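Local atomic coordinates of pyrrolysyl-tRNA synthetase (PDB entry 3DSQ), a protein that probably activates pyrrolysine with ATP and joins it to its cognate tRNA, as a homodimeric class II aminoacyl-tRNA synthetase. Residues P149-E154 against L177-T182. Sequence-based numbering, arbitrary orientation.
Sequences PIRIFE and LTELGT
Arg151 and Glu179 face each other as a non-hydrogen-bonded pair of antiparallel strands, and their side chains run side by side off the same face of the sheet. Glu179 holds CG anti to its backbone N, which carries the carboxylate alongside the guanidinium edge. In the resulting salt bridge Arg151 NE lies 2.5 Å from Glu179 OE2, a distance so short that its exact value is doubtful, and reaches it on the anti side, 34° out of the carboxylate plane; the bond from NH2 to the same oxygen is weak. The guanidinium and carboxylate planes are inclined by 21°. Pro149 CB packs alongside, 3.8 Å from Glu179 CG. The second carboxylate oxygen, OE1, takes a hydrogen bond from Thr182 OG1 through its anti lone pair (2.8 Å) and a salt bridge from Arg190 of helix 187-201. Farther along this face, Phe153 CB lies 3.7 Å from Leu177 CB.

On the opposite face, Ile150 and Leu180 meet through their CB atoms beneath a hydrogen-bonded pair. At the next such pair, Ile152 O is gripped twice by Thr178: its N approaches nearly along the C=O axis at 2.8 Å, and OG1, turned between backbone N and carbonyl carbon (chi1 69°), donates from outside the carbonyl plane at 3.0 Å. Trp139 NE1 also bonds that hydroxyl. The ladder pairs the two strands of the hairpin 150-159 and 171-180 within the largely antiparallel sheet of the class II synthetase core.

A glutamine at Glu179, lacking the charge, would probably leave Arg151 and Arg190 as close like charges with no carboxylate to offset them. With two arginines and a hydroxyl around it, the buried carboxylate is likely to be ionised and to offset part of their charge, linking the strand pair to helix 187-201.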
ATOM      1  N   PRO B 149      17.027  22.661   1.940  1.00 42.18           N
ATOM      2  CA  PRO B 149      16.859  21.218   2.162  1.00 41.34           C
ATOM      3  C   PRO B 149      15.577  20.649   1.539  1.00 41.15           C
ATOM      4  O   PRO B 149      14.521  21.286   1.565  1.00 41.86           O
ATOM      5  CB  PRO B 149      16.856  21.109   3.683  1.00 42.10           C
ATOM      6  CG  PRO B 149      16.129  22.365   4.089  1.00 42.17           C
ATOM      7  CD  PRO B 149      16.747  23.419   3.175  1.00 41.81           C
ATOM      8  N   ILE B 150      15.680  19.449   0.983  1.00 38.14           N
ATOM      9  CA  ILE B 150      14.542  18.779   0.363  1.00 37.28           C
ATOM     10  C   ILE B 150      14.005  17.694   1.301  1.00 37.24           C
ATOM     11  O   ILE B 150      14.711  16.741   1.630  1.00 37.05           O
ATOM     12  CB  ILE B 150      14.952  18.139  -0.988  1.00 36.64           C
ATOM     13  CG1 ILE B 150      15.193  19.239  -2.031  1.00 34.72           C
ATOM     14  CG2 ILE B 150      13.872  17.170  -1.460  1.00 37.03           C
ATOM     15  CD1 ILE B 150      15.794  18.738  -3.335  1.00 33.83           C
ATOM     16  N   ARG B 151      12.754  17.847   1.726  1.00 36.60           N
ATOM     17  CA  ARG B 151      12.128  16.898   2.639  1.00 37.29           C
ATOM     18  C   ARG B 151      11.176  15.966   1.904  1.00 35.30           C
ATOM     19  O   ARG B 151      10.171  16.400   1.343  1.00 33.16           O
ATOM     20  CB  ARG B 151      11.382  17.650   3.747  1.00 37.95           C
ATOM     21  CG  ARG B 151      12.322  18.368   4.685  1.00 41.50           C
ATOM     22  CD  ARG B 151      11.619  18.950   5.901  1.00 42.81           C
ATOM     23  NE  ARG B 151      12.599  19.222   6.950  1.00 44.77           N
ATOM     24  CZ  ARG B 151      12.322  19.783   8.121  1.00 44.50           C
ATOM     25  NH1 ARG B 151      11.079  20.147   8.419  1.00 43.43           N
ATOM     26  NH2 ARG B 151      13.298  19.974   8.999  1.00 44.74           N
ATOM     27  N   ILE B 152      11.503  14.677   1.927  1.00 34.32           N
ATOM     28  CA  ILE B 152      10.708  13.666   1.244  1.00 34.41           C
ATOM     29  C   ILE B 152      10.488  12.405   2.090  1.00 31.34           C
ATOM     30  O   ILE B 152      11.348  12.019   2.874  1.00 32.56           O
ATOM     31  CB  ILE B 152      11.416  13.271  -0.072  1.00 35.83           C
ATOM     32  CG1 ILE B 152      11.364  14.442  -1.052  1.00 35.99           C
ATOM     33  CG2 ILE B 152      10.805  12.017  -0.653  1.00 38.12           C
ATOM     34  CD1 ILE B 152      10.012  14.708  -1.629  1.00 36.81           C
ATOM     35  N   PHE B 153       9.331  11.767   1.937  1.00 28.88           N
ATOM     36  CA  PHE B 153       9.064  10.534   2.665  1.00 27.26           C
ATOM     37  C   PHE B 153       8.090   9.661   1.905  1.00 26.19           C
ATOM     38  O   PHE B 153       7.374  10.141   1.032  1.00 25.08           O
ATOM     39  CB  PHE B 153       8.500  10.803   4.068  1.00 26.48           C
ATOM     40  CG  PHE B 153       7.043  11.176   4.088  1.00 28.47           C
ATOM     41  CD1 PHE B 153       6.636  12.469   3.793  1.00 27.09           C
ATOM     42  CD2 PHE B 153       6.078  10.232   4.446  1.00 27.76           C
ATOM     43  CE1 PHE B 153       5.290  12.824   3.859  1.00 26.86           C
ATOM     44  CE2 PHE B 153       4.730  10.573   4.515  1.00 25.77           C
ATOM     45  CZ  PHE B 153       4.333  11.871   4.221  1.00 27.43           C
ATOM     46  N   GLU B 154       8.101   8.368   2.223  1.00 26.24           N
ATOM     47  CA  GLU B 154       7.188   7.408   1.616  1.00 23.24           C
ATOM     48  C   GLU B 154       6.793   6.377   2.662  1.00 19.40           C
ATOM     49  O   GLU B 154       7.580   6.005   3.526  1.00 19.38           O
ATOM     50  CB  GLU B 154       7.817   6.698   0.391  1.00 25.13           C
ATOM     51  CG  GLU B 154       6.842   5.694  -0.294  1.00 23.58           C
ATOM     52  CD  GLU B 154       7.334   5.137  -1.643  1.00 26.14           C
ATOM     53  OE1 GLU B 154       6.577   4.367  -2.284  1.00 22.72           O
ATOM     54  OE2 GLU B 154       8.462   5.466  -2.066  1.00 24.53           O
ATOM     55  N   LEU B 177      11.362   8.640   6.231  1.00 30.30           N
ATOM     56  CA  LEU B 177      11.378  10.073   5.994  1.00 29.61           C
ATOM     57  C   LEU B 177      12.809  10.556   5.899  1.00 26.74           C
ATOM     58  O   LEU B 177      13.703  10.036   6.559  1.00 26.22           O
ATOM     59  CB  LEU B 177      10.600  10.837   7.073  1.00 31.96           C
ATOM     60  CG  LEU B 177      10.776  10.651   8.577  1.00 33.69           C
ATOM     61  CD1 LEU B 177      12.227  10.521   8.955  1.00 37.37           C
ATOM     62  CD2 LEU B 177      10.145  11.873   9.258  1.00 34.07           C
ATOM     63  N   THR B 178      13.019  11.562   5.069  1.00 26.25           N
ATOM     64  CA  THR B 178      14.363  12.054   4.842  1.00 27.69           C
ATOM     65  C   THR B 178      14.414  13.534   4.571  1.00 27.90           C
ATOM     66  O   THR B 178      13.414  14.155   4.240  1.00 28.74           O
ATOM     67  CB  THR B 178      14.971  11.392   3.601  1.00 26.58           C
ATOM     68  OG1 THR B 178      14.269  11.870   2.443  1.00 27.04           O
ATOM     69  CG2 THR B 178      14.820   9.871   3.664  1.00 25.72           C
ATOM     70  N   GLU B 179      15.614  14.081   4.708  1.00 31.33           N
ATOM     71  CA  GLU B 179      15.869  15.478   4.422  1.00 33.96           C
ATOM     72  C   GLU B 179      17.219  15.492   3.732  1.00 33.19           C
ATOM     73  O   GLU B 179      18.193  14.956   4.251  1.00 33.47           O
ATOM     74  CB  GLU B 179      15.925  16.336   5.693  1.00 33.60           C
ATOM     75  CG  GLU B 179      16.138  17.818   5.382  1.00 35.31           C
ATOM     76  CD  GLU B 179      16.113  18.704   6.617  1.00 36.49           C
ATOM     77  OE1 GLU B 179      17.071  18.649   7.412  1.00 37.23           O
ATOM     78  OE2 GLU B 179      15.128  19.456   6.792  1.00 38.39           O
ATOM     79  N   LEU B 180      17.250  16.070   2.540  1.00 34.67           N
ATOM     80  CA  LEU B 180      18.468  16.184   1.755  1.00 35.46           C
ATOM     81  C   LEU B 180      18.924  17.635   1.841  1.00 35.57           C
ATOM     82  O   LEU B 180      18.169  18.543   1.493  1.00 34.00           O
ATOM     83  CB  LEU B 180      18.194  15.832   0.295  1.00 36.25           C
ATOM     84  CG  LEU B 180      19.320  16.095  -0.707  1.00 36.17           C
ATOM     85  CD1 LEU B 180      20.436  15.069  -0.531  1.00 35.30           C
ATOM     86  CD2 LEU B 180      18.751  16.017  -2.112  1.00 36.66           C
ATOM     87  N   GLY B 181      20.152  17.844   2.303  1.00 35.80           N
ATOM     88  CA  GLY B 181      20.674  19.191   2.420  1.00 37.07           C
ATOM     89  C   GLY B 181      20.732  19.649   3.865  1.00 39.10           C
ATOM     90  O   GLY B 181      20.834  20.843   4.146  1.00 39.19           O
ATOM     91  N   THR B 182      20.667  18.696   4.787  1.00 38.97           N
ATOM     92  CA  THR B 182      20.723  19.009   6.210  1.00 40.14           C
ATOM     93  C   THR B 182      22.112  19.546   6.557  1.00 39.74           C
ATOM     94  O   THR B 182      23.118  18.998   6.110  1.00 40.51           O
ATOM     95  CB  THR B 182      20.471  17.743   7.063  1.00 39.95           C
ATOM     96  OG1 THR B 182      19.258  17.114   6.639  1.00 38.83           O
ATOM     97  CG2 THR B 182      20.359  18.103   8.538  1.00 40.01           C
TER